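PDB 6E57: surface glycan binding protein B from Bacteroides ovatus, which binds mixed-linkage beta-glucan and probably captures this cereal polysaccharide at the surface of the gut bacterium ahead of its breakdown and uptake. Local coordinates for residues A[148-154]-A[183-189]; A[160-166]-A[199-205]; A[367-373]-A[402-408]. One frame throughout, in Å; residues are numbered along the deposited sequence.

Contact 1: residues A[148-154]-A[183-189]; sequences GKTARLY and NYLEYTI. With PO4 (phosphate ion), chain M; PO4 (phosphate ion), chain L.
Oxygen O4 of a bound phosphate ion, probably left by the crystallisation liquor, is gripped by both terminal nitrogens of Arg152, whose guanidinium lies flat on the ring of Tyr184. Arg152 NH2 reaches phosphate O4 at 2.7 Å, and NH1 makes a second bond to the same oxygen from the edge of the group. NH1 also donates to Tyr154 OH at 2.8 Å, nearly in the guanidinium plane, and these bonds fix the rotation of the flat group over the tyrosine. Its CZ stands 3.9 Å from the centroid of the Tyr184 ring, with the two planes only 15° apart, a stacked cation-pi pair; further back, Arg152 CD makes a CH-pi contact with the same face. Tyr184 has CG between its backbone N and carbonyl carbon (chi1 54°), which lays the ring under the extended arginine chain. Its own CB sits over the face of Tyr154, 3.6 Å from Tyr154 CE1, and the two rings form an offset edge-to-face pair.

Beneath this aromatic and charged face, strands 150-154 and 184-188 pair antiparallel in a three-stranded sheet, consistent with one layer of an Ig-like beta sandwich. Ala151 with Tyr187 and Leu153 with Leu185 are hydrogen-bonded pairs, each joined in both directions; Leu185 N to Leu153 O, 2.8 Å, lies in the carbonyl plane. Their side chains point to the buried face. There Tyr187 CE1 touches Ala151 CB and also Leu153 CG, each at 3.6 Å, the leucine crossing the tyrosine at about a right angle. Ile164 of the facing sheet packs against Leu153, Leu185 and Tyr187. At the far end of the pairing, Ile189 N donates to Lys149 O at 3.0 Å.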
# COMPACT_ATOMS: atom_id res chain seq x y z
N GLY A 148 -18.09 6.03 12.83
CA GLY A 148 -18.56 5.34 14.03
C GLY A 148 -17.51 4.41 14.62
O GLY A 148 -17.58 4.06 15.80
N LYS A 149 -16.52 4.03 13.80
CA LYS A 149 -15.54 3.00 14.15
C LYS A 149 -14.22 3.65 14.54
O LYS A 149 -14.02 4.84 14.35
CB LYS A 149 -15.34 2.05 12.96
CG LYS A 149 -16.63 1.48 12.38
CD LYS A 149 -16.46 0.13 11.74
CE LYS A 149 -17.78 -0.50 11.35
NZ LYS A 149 -17.58 -1.88 10.84
N THR A 150 -13.32 2.82 15.09
CA THR A 150 -11.98 3.23 15.51
C THR A 150 -11.03 3.13 14.30
O THR A 150 -11.24 2.30 13.42
CB THR A 150 -11.49 2.37 16.68
OG1 THR A 150 -11.45 1.00 16.27
CG2 THR A 150 -12.37 2.49 17.91
N ALA A 151 -10.01 3.99 14.29
CA ALA A 151 -8.97 4.02 13.26
C ALA A 151 -7.61 4.27 13.92
O ALA A 151 -7.55 4.59 15.11
CB ALA A 151 -9.30 5.09 12.24
N ARG A 152 -6.53 4.12 13.15
CA ARG A 152 -5.16 4.25 13.64
C ARG A 152 -4.38 5.26 12.81
O ARG A 152 -4.52 5.32 11.59
CB ARG A 152 -4.41 2.92 13.55
CG ARG A 152 -5.14 1.73 14.14
CD ARG A 152 -4.35 0.46 13.93
NE ARG A 152 -4.80 -0.58 14.84
CZ ARG A 152 -4.07 -1.63 15.20
NH1 ARG A 152 -2.89 -1.82 14.65
NH2 ARG A 152 -4.53 -2.47 16.11
N LEU A 153 -3.54 6.04 13.50
CA LEU A 153 -2.46 6.80 12.89
C LEU A 153 -1.12 6.22 13.38
O LEU A 153 -0.96 5.97 14.58
CB LEU A 153 -2.57 8.28 13.29
CG LEU A 153 -3.87 8.98 12.89
CD1 LEU A 153 -3.93 10.38 13.49
CD2 LEU A 153 -4.00 9.06 11.38
N TYR A 154 -0.21 5.97 12.44
CA TYR A 154 1.18 5.64 12.72
C TYR A 154 2.06 6.85 12.36
O TYR A 154 1.77 7.56 11.40
CB TYR A 154 1.64 4.43 11.90
CG TYR A 154 0.99 3.12 12.29
CD1 TYR A 154 1.43 2.40 13.38
CD2 TYR A 154 -0.06 2.61 11.55
CE1 TYR A 154 0.85 1.19 13.73
CE2 TYR A 154 -0.66 1.41 11.89
CZ TYR A 154 -0.20 0.70 12.98
OH TYR A 154 -0.79 -0.48 13.33
N ASN A 183 3.79 1.49 17.70
CA ASN A 183 2.76 2.17 18.46
C ASN A 183 1.92 3.02 17.50
O ASN A 183 2.39 3.40 16.42
CB ASN A 183 3.34 3.06 19.56
CG ASN A 183 4.19 2.31 20.57
OD1 ASN A 183 4.18 1.08 20.61
ND2 ASN A 183 4.92 3.05 21.38
N TYR A 184 0.69 3.32 17.91
CA TYR A 184 -0.24 4.05 17.06
C TYR A 184 -1.17 4.91 17.92
O TYR A 184 -1.32 4.67 19.11
CB TYR A 184 -1.03 3.07 16.19
CG TYR A 184 -1.75 1.98 16.93
CD1 TYR A 184 -3.06 2.15 17.36
CD2 TYR A 184 -1.15 0.75 17.17
CE1 TYR A 184 -3.74 1.14 18.03
CE2 TYR A 184 -1.81 -0.26 17.84
CZ TYR A 184 -3.11 -0.07 18.27
OH TYR A 184 -3.78 -1.06 18.94
N LEU A 185 -1.76 5.92 17.28
CA LEU A 185 -2.77 6.76 17.89
C LEU A 185 -4.15 6.27 17.45
O LEU A 185 -4.51 6.36 16.28
CB LEU A 185 -2.52 8.22 17.47
CG LEU A 185 -3.28 9.28 18.28
CD1 LEU A 185 -2.81 9.30 19.73
CD2 LEU A 185 -3.11 10.65 17.64
N GLU A 186 -4.89 5.69 18.40
CA GLU A 186 -6.24 5.20 18.19
C GLU A 186 -7.21 6.38 18.35
O GLU A 186 -7.05 7.19 19.26
CB GLU A 186 -6.54 4.07 19.18
CG GLU A 186 -7.63 3.12 18.72
CD GLU A 186 -7.71 1.83 19.53
OE1 GLU A 186 -7.90 1.92 20.76
OE2 GLU A 186 -7.55 0.75 18.92
N TYR A 187 -8.20 6.47 17.45
CA TYR A 187 -9.20 7.53 17.49
C TYR A 187 -10.49 7.03 16.84
O TYR A 187 -10.45 6.17 15.97
CB TYR A 187 -8.66 8.80 16.83
CG TYR A 187 -8.47 8.72 15.33
CD1 TYR A 187 -7.49 7.91 14.77
CD2 TYR A 187 -9.24 9.48 14.48
CE1 TYR A 187 -7.30 7.85 13.40
CE2 TYR A 187 -9.06 9.43 13.10
CZ TYR A 187 -8.09 8.61 12.56
OH TYR A 187 -7.91 8.56 11.21
N THR A 188 -11.63 7.57 17.30
CA THR A 188 -12.95 7.21 16.80
C THR A 188 -13.42 8.26 15.78
O THR A 188 -13.38 9.46 16.05
CB THR A 188 -13.97 7.10 17.95
OG1 THR A 188 -13.41 6.31 18.99
CG2 THR A 188 -15.29 6.50 17.51
N ILE A 189 -13.87 7.78 14.61
CA ILE A 189 -14.46 8.64 13.58
C ILE A 189 -15.89 8.95 14.01
O ILE A 189 -16.65 8.04 14.32
CB ILE A 189 -14.41 7.97 12.19
CG1 ILE A 189 -13.02 7.46 11.82
CG2 ILE A 189 -14.96 8.91 11.13
CD1 ILE A 189 -11.97 8.53 11.69
P PO4 M . 7.62 2.38 18.33
O1 PO4 M . 8.81 3.16 18.86
O2 PO4 M . 8.09 1.36 17.31
O3 PO4 M . 6.63 3.31 17.68
O4 PO4 M . 6.96 1.66 19.49
P PO4 L . -1.38 -4.64 16.97
O1 PO4 L . -0.15 -4.12 16.26
O2 PO4 L . -1.50 -3.96 18.32
O3 PO4 L . -1.24 -6.14 17.19
O4 PO4 L . -2.60 -4.34 16.13

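Contact 2: residues A[160-166]-A[199-205]; sequences NVTAILL and RIVLQDA
Leu202 lies between Val161 and Ile164 where strand 163-166 pairs antiparallel with strand 199-203, just beyond a classic beta bulge in which Thr162 and Ala163 both face Gln203. Starting at the backbone, Leu202 CB meets Val161 CG2 at 3.9 Å. With CG anti to the carbonyl carbon (chi1 -50°), the side chain then splits its two methyl groups between different neighbours: CD1 stays with Val161 CG2, at 4.1 Å, while CD2 comes alongside Ile164 CG1 at 4.0 Å. Ile164 and Leu202, a non-hydrogen-bonded pair, extend alongside each other from the same face of the sheet. Leu153 of the facing sheet packs on Leu202 and Ile200, so this surface belongs to the core of what looks like an Ig-like beta sandwich.

Further along, Ile200 continues the same apolar layer by bringing its CG2 to 3.8 Å from Leu166 CG, the two side chains meeting at a slant. The other face of the strands carries Ala163, Leu165, Val201 and Gln203. Gln203 is extended there, its OE1 bonded to Gln209 of strand 209-217, the next strand of the sheet.

Backbone bonds fix the register. Gln203 N donates to Ala163 O, and Leu165 N to Val201 O at 2.9 Å, a nearly straight bond of 171°. At the bulge, Gln203 O takes a sound bond from Thr162 N, 3.0 Å away, and a weak one from Ala163 N, at 3.5 Å.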
# COMPACT_ATOMS: atom_id res chain seq x y z
N ASN A 160 1.91 13.31 21.91
CA ASN A 160 1.68 14.74 22.17
C ASN A 160 0.25 15.16 21.82
O ASN A 160 -0.24 16.15 22.36
CB ASN A 160 2.67 15.61 21.39
CG ASN A 160 4.11 15.43 21.82
OD1 ASN A 160 4.40 14.68 22.75
ND2 ASN A 160 5.01 16.14 21.16
N VAL A 161 -0.41 14.41 20.93
CA VAL A 161 -1.68 14.83 20.31
C VAL A 161 -2.83 14.68 21.31
O VAL A 161 -3.08 13.59 21.81
CB VAL A 161 -1.96 14.02 19.03
CG1 VAL A 161 -3.23 14.49 18.34
CG2 VAL A 161 -0.78 14.05 18.06
N THR A 162 -3.54 15.79 21.58
CA THR A 162 -4.72 15.80 22.46
C THR A 162 -6.02 15.85 21.65
O THR A 162 -7.09 15.55 22.18
CB THR A 162 -4.66 16.96 23.46
OG1 THR A 162 -4.46 18.17 22.73
CG2 THR A 162 -3.55 16.80 24.48
N ALA A 163 -5.93 16.24 20.37
CA ALA A 163 -7.10 16.27 19.49
C ALA A 163 -6.68 16.11 18.02
O ALA A 163 -5.59 16.51 17.62
CB ALA A 163 -7.88 17.55 19.69
N ILE A 164 -7.58 15.50 17.24
CA ILE A 164 -7.46 15.42 15.79
C ILE A 164 -8.66 16.15 15.19
O ILE A 164 -9.79 15.95 15.63
CB ILE A 164 -7.40 13.96 15.31
CG1 ILE A 164 -6.24 13.19 15.94
CG2 ILE A 164 -7.34 13.91 13.79
CD1 ILE A 164 -6.34 11.69 15.79
N LEU A 165 -8.40 16.99 14.18
CA LEU A 165 -9.44 17.72 13.45
C LEU A 165 -9.72 16.99 12.13
O LEU A 165 -8.81 16.70 11.37
CB LEU A 165 -8.98 19.16 13.20
CG LEU A 165 -8.53 19.94 14.44
CD1 LEU A 165 -8.17 21.37 14.06
CD2 LEU A 165 -9.60 19.93 15.53
N LEU A 166 -11.01 16.69 11.89
CA LEU A 166 -11.46 15.96 10.72
C LEU A 166 -12.77 16.57 10.23
O LEU A 166 -13.82 16.40 10.86
CB LEU A 166 -11.62 14.48 11.10
CG LEU A 166 -11.60 13.49 9.95
CD1 LEU A 166 -11.28 12.09 10.45
CD2 LEU A 166 -12.92 13.48 9.19
N ARG A 199 -8.41 16.15 4.85
CA ARG A 199 -7.06 16.45 5.32
C ARG A 199 -7.12 16.68 6.84
O ARG A 199 -7.76 17.62 7.29
CB ARG A 199 -6.47 17.66 4.59
CG ARG A 199 -5.01 17.92 4.91
CD ARG A 199 -4.39 19.04 4.08
NE ARG A 199 -4.22 18.66 2.69
CZ ARG A 199 -3.26 17.87 2.22
NH1 ARG A 199 -2.41 17.29 3.06
NH2 ARG A 199 -3.16 17.64 0.93
N ILE A 200 -6.45 15.81 7.61
CA ILE A 200 -6.52 15.84 9.07
C ILE A 200 -5.37 16.68 9.62
O ILE A 200 -4.35 16.88 8.97
CB ILE A 200 -6.51 14.42 9.68
CG1 ILE A 200 -5.29 13.60 9.25
CG2 ILE A 200 -7.81 13.69 9.36
CD1 ILE A 200 -4.93 12.50 10.22
N VAL A 201 -5.58 17.18 10.85
CA VAL A 201 -4.64 18.04 11.55
C VAL A 201 -4.54 17.54 13.00
O VAL A 201 -5.55 17.24 13.63
CB VAL A 201 -5.10 19.51 11.48
CG1 VAL A 201 -4.30 20.41 12.41
CG2 VAL A 201 -5.05 20.04 10.06
N LEU A 202 -3.30 17.44 13.51
CA LEU A 202 -3.01 17.03 14.88
C LEU A 202 -2.83 18.28 15.74
O LEU A 202 -2.10 19.18 15.35
CB LEU A 202 -1.73 16.19 14.90
CG LEU A 202 -1.66 15.05 13.89
CD1 LEU A 202 -0.33 14.33 13.98
CD2 LEU A 202 -2.81 14.07 14.09
N GLN A 203 -3.49 18.31 16.91
CA GLN A 203 -3.48 19.48 17.79
C GLN A 203 -2.81 19.13 19.13
O GLN A 203 -3.06 18.08 19.70
CB GLN A 203 -4.91 20.00 18.00
CG GLN A 203 -5.00 21.18 18.95
CD GLN A 203 -6.25 22.01 18.74
OE1 GLN A 203 -6.47 22.56 17.66
NE2 GLN A 203 -7.07 22.10 19.77
N ASP A 204 -1.98 20.06 19.62
CA ASP A 204 -1.28 19.98 20.91
C ASP A 204 -2.23 20.37 22.05
O ASP A 204 -3.34 20.86 21.81
CB ASP A 204 -0.07 20.92 20.96
CG ASP A 204 1.26 20.27 20.63
OD1 ASP A 204 1.34 19.02 20.67
OD2 ASP A 204 2.21 21.02 20.35
N ALA A 205 -1.75 20.19 23.29
CA ALA A 205 -2.40 20.71 24.49
C ALA A 205 -2.19 22.23 24.58
O ALA A 205 -3.01 22.93 25.18
CB ALA A 205 -1.84 20.01 25.71

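Contact 3: residues A[367-373]-A[402-408]; sequences LATGYWT and EAGFLCV. With BGC (beta-D-glucopyranose), chain E; BGC (beta-D-glucopyranose), chain B; BGC (beta-D-glucopyranose), chain C; BGC (beta-D-glucopyranose), chain D.
Thr373 OG1 donates to Glu402 OE1 at 2.7 Å, and Thr369 OG1 to the same oxygen at 2.8 Å. OE1 receives Thr373 on its syn lone pair and Thr369 on its anti lone pair. Thr369 OG1 in turn accepts from the backbone N of Tyr371, an ST turn laid over the type I beta turn of residues 369-372. One carboxylate oxygen therefore ties down both ends of the loop that carries Tyr371 and Trp372. Between the backbones, Ala368 and Leu406 bond in both directions as an antiparallel hydrogen-bonded pair.

Contacts to the aromatic rings form a second group. Glu402 CA lies over the centre of the Tyr371 ring, 3.6 Å from its centroid, and the carboxylate plane is turned only 11° from that of the ring. Val408 CG2 sits similarly over the six-membered ring of Trp372, while Leu406 CD1 approaches Trp372 NE1 at 3.6 Å. Apolar packing on the inner side of the strands sets Leu367 CG at the edge of Phe405, 3.8 Å from CE1.

Carbohydrate contacts occupy the opposite faces of both aromatic rings. Glucose C is over Tyr371, and glucoses D and E over Trp372; Tyr371 O accepts a hydrogen bond from O2 of glucose E at 3.1 Å. Backed by protein on one side and covered by sugar on the other, Tyr371 and Trp372 form the aromatic platform of the glycan-binding site, which Trp322, Asp323, Asp326 and Lys331 complete.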
# COMPACT_ATOMS: atom_id res chain seq x y z
N LEU A 367 17.59 -23.31 1.72
CA LEU A 367 17.28 -24.17 0.59
C LEU A 367 18.50 -24.21 -0.33
O LEU A 367 19.06 -23.17 -0.65
CB LEU A 367 16.05 -23.63 -0.15
CG LEU A 367 14.70 -24.05 0.42
CD1 LEU A 367 14.52 -23.57 1.84
CD2 LEU A 367 13.57 -23.54 -0.47
N ALA A 368 18.90 -25.42 -0.74
CA ALA A 368 20.12 -25.60 -1.50
C ALA A 368 20.00 -26.80 -2.44
O ALA A 368 19.04 -27.57 -2.37
CB ALA A 368 21.29 -25.78 -0.55
N THR A 369 21.00 -26.94 -3.31
CA THR A 369 21.15 -28.09 -4.18
C THR A 369 21.83 -29.22 -3.40
O THR A 369 22.20 -29.04 -2.23
CB THR A 369 21.98 -27.74 -5.42
OG1 THR A 369 23.32 -27.52 -4.98
CG2 THR A 369 21.47 -26.52 -6.16
N GLY A 370 22.01 -30.36 -4.06
CA GLY A 370 22.72 -31.52 -3.52
C GLY A 370 24.19 -31.23 -3.26
O GLY A 370 24.82 -31.93 -2.47
N TYR A 371 24.74 -30.20 -3.93
CA TYR A 371 26.13 -29.74 -3.77
C TYR A 371 26.22 -28.64 -2.69
O TYR A 371 27.29 -28.06 -2.49
CB TYR A 371 26.69 -29.20 -5.09
CG TYR A 371 26.90 -30.21 -6.20
CD1 TYR A 371 26.36 -31.49 -6.16
CD2 TYR A 371 27.61 -29.85 -7.34
CE1 TYR A 371 26.55 -32.39 -7.19
CE2 TYR A 371 27.80 -30.74 -8.38
CZ TYR A 371 27.27 -32.02 -8.31
OH TYR A 371 27.46 -32.91 -9.33
N TRP A 372 25.09 -28.35 -2.04
CA TRP A 372 24.95 -27.35 -0.96
C TRP A 372 25.09 -25.92 -1.50
O TRP A 372 25.39 -25.00 -0.74
CB TRP A 372 25.95 -27.62 0.18
CG TRP A 372 25.63 -28.84 0.99
CD1 TRP A 372 25.52 -30.12 0.53
CD2 TRP A 372 25.39 -28.90 2.40
NE1 TRP A 372 25.23 -30.97 1.57
CE2 TRP A 372 25.14 -30.25 2.73
CE3 TRP A 372 25.35 -27.94 3.42
CZ2 TRP A 372 24.87 -30.66 4.03
CZ3 TRP A 372 25.09 -28.36 4.71
CH2 TRP A 372 24.84 -29.70 5.00
N THR A 373 24.83 -25.74 -2.80
CA THR A 373 24.74 -24.41 -3.39
C THR A 373 23.39 -23.80 -3.01
O THR A 373 22.35 -24.38 -3.32
CB THR A 373 24.91 -24.47 -4.92
OG1 THR A 373 26.08 -25.24 -5.20
CG2 THR A 373 25.02 -23.10 -5.55
N GLU A 402 23.18 -30.51 -9.99
CA GLU A 402 23.85 -30.61 -8.68
C GLU A 402 23.07 -31.51 -7.72
O GLU A 402 22.87 -31.17 -6.56
CB GLU A 402 24.04 -29.21 -8.09
CG GLU A 402 24.90 -28.29 -8.95
CD GLU A 402 25.36 -27.00 -8.28
OE1 GLU A 402 25.06 -26.82 -7.08
OE2 GLU A 402 26.02 -26.19 -8.96
N ALA A 403 22.62 -32.67 -8.22
CA ALA A 403 22.22 -33.82 -7.40
C ALA A 403 20.99 -33.51 -6.52
O ALA A 403 20.84 -34.08 -5.44
CB ALA A 403 23.39 -34.26 -6.55
N GLY A 404 20.09 -32.65 -7.01
CA GLY A 404 18.76 -32.50 -6.43
C GLY A 404 18.66 -31.38 -5.40
O GLY A 404 19.48 -30.46 -5.37
N PHE A 405 17.63 -31.47 -4.56
CA PHE A 405 17.23 -30.43 -3.63
C PHE A 405 17.56 -30.87 -2.20
O PHE A 405 17.38 -32.03 -1.85
CB PHE A 405 15.73 -30.17 -3.80
CG PHE A 405 15.11 -29.25 -2.78
CD1 PHE A 405 15.22 -27.87 -2.90
CD2 PHE A 405 14.40 -29.77 -1.71
CE1 PHE A 405 14.63 -27.03 -1.97
CE2 PHE A 405 13.82 -28.93 -0.77
CZ PHE A 405 13.94 -27.56 -0.90
N LEU A 406 18.05 -29.92 -1.39
CA LEU A 406 18.27 -30.13 0.04
C LEU A 406 17.68 -28.95 0.82
O LEU A 406 17.72 -27.81 0.37
CB LEU A 406 19.77 -30.25 0.33
CG LEU A 406 20.48 -31.51 -0.16
CD1 LEU A 406 21.94 -31.47 0.26
CD2 LEU A 406 19.82 -32.77 0.37
N CYS A 407 17.14 -29.25 2.01
CA CYS A 407 17.01 -28.27 3.08
C CYS A 407 18.10 -28.55 4.12
O CYS A 407 18.23 -29.67 4.63
CB CYS A 407 15.63 -28.30 3.72
SG CYS A 407 14.34 -27.60 2.66
N VAL A 408 18.89 -27.51 4.40
CA VAL A 408 20.11 -27.59 5.16
C VAL A 408 19.96 -26.63 6.35
O VAL A 408 19.12 -25.73 6.32
CB VAL A 408 21.28 -27.24 4.23
CG1 VAL A 408 22.42 -26.52 4.93
CG2 VAL A 408 21.79 -28.48 3.51
C2 BGC E . 29.39 -29.71 -0.53
C3 BGC E . 29.91 -29.46 0.87
C4 BGC E . 29.18 -30.37 1.84
C5 BGC E . 29.34 -31.82 1.40
C6 BGC E . 28.63 -32.78 2.34
C1 BGC E . 29.51 -31.19 -0.88
O2 BGC E . 30.11 -28.88 -1.45
O3 BGC E . 29.73 -28.09 1.21
O4 BGC E . 29.75 -30.25 3.15
O5 BGC E . 28.83 -31.99 0.08
O6 BGC E . 28.74 -34.11 1.83
C2 BGC B . 30.95 -34.09 -9.96
C3 BGC B . 31.20 -34.05 -8.47
C4 BGC B . 30.01 -34.58 -7.70
C5 BGC B . 29.49 -35.91 -8.26
C6 BGC B . 28.11 -36.22 -7.68
C1 BGC B . 30.49 -35.47 -10.41
O1 BGC B . 30.12 -35.42 -11.79
O2 BGC B . 32.17 -33.75 -10.63
O3 BGC B . 31.44 -32.70 -8.05
O4 BGC B . 30.40 -34.78 -6.33
O5 BGC B . 29.34 -35.88 -9.67
O6 BGC B . 28.08 -37.55 -7.16
C2 BGC C . 29.53 -34.58 -4.11
C3 BGC C . 28.90 -33.65 -3.08
C4 BGC C . 29.68 -32.36 -2.97
C5 BGC C . 29.94 -31.74 -4.34
C6 BGC C . 30.75 -30.46 -4.19
C1 BGC C . 29.79 -33.85 -5.42
O2 BGC C . 28.65 -35.69 -4.32
O3 BGC C . 28.90 -34.30 -1.81
O4 BGC C . 28.94 -31.41 -2.19
O5 BGC C . 30.60 -32.70 -5.17
O6 BGC C . 31.27 -30.05 -5.45
C2 BGC D . 29.27 -29.85 5.44
C3 BGC D . 28.58 -28.94 6.44
C4 BGC D . 28.96 -27.49 6.21
C5 BGC D . 28.84 -27.12 4.73
C6 BGC D . 29.38 -25.74 4.41
C1 BGC D . 29.05 -29.36 4.02
O2 BGC D . 28.77 -31.19 5.56
O3 BGC D . 28.95 -29.32 7.77
O4 BGC D . 28.06 -26.68 6.99
O5 BGC D . 29.55 -28.03 3.90
O6 BGC D . 28.81 -25.33 3.16

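Contacts 1 and 2 belong together: their centres are 12 Å apart and their segments alternate along the chain, 148-154, 160-166, 183-189, then 199-205. The first joins strands of a three-stranded sheet, the second strands of a five-stranded one, and the two sheets face each other, with Leu153 CD2 3.7 Å from Ile200 CD1. Contact 3 comes later in the chain, in the glycan-binding region near the C-terminus. Its centre lies about 48 Å from that of contact 1 and 56 Å from that of contact 2, across the chain's centre from the latter. The elongated molecule thus keeps the sugar platform far from this sandwich, with no direct contact between them.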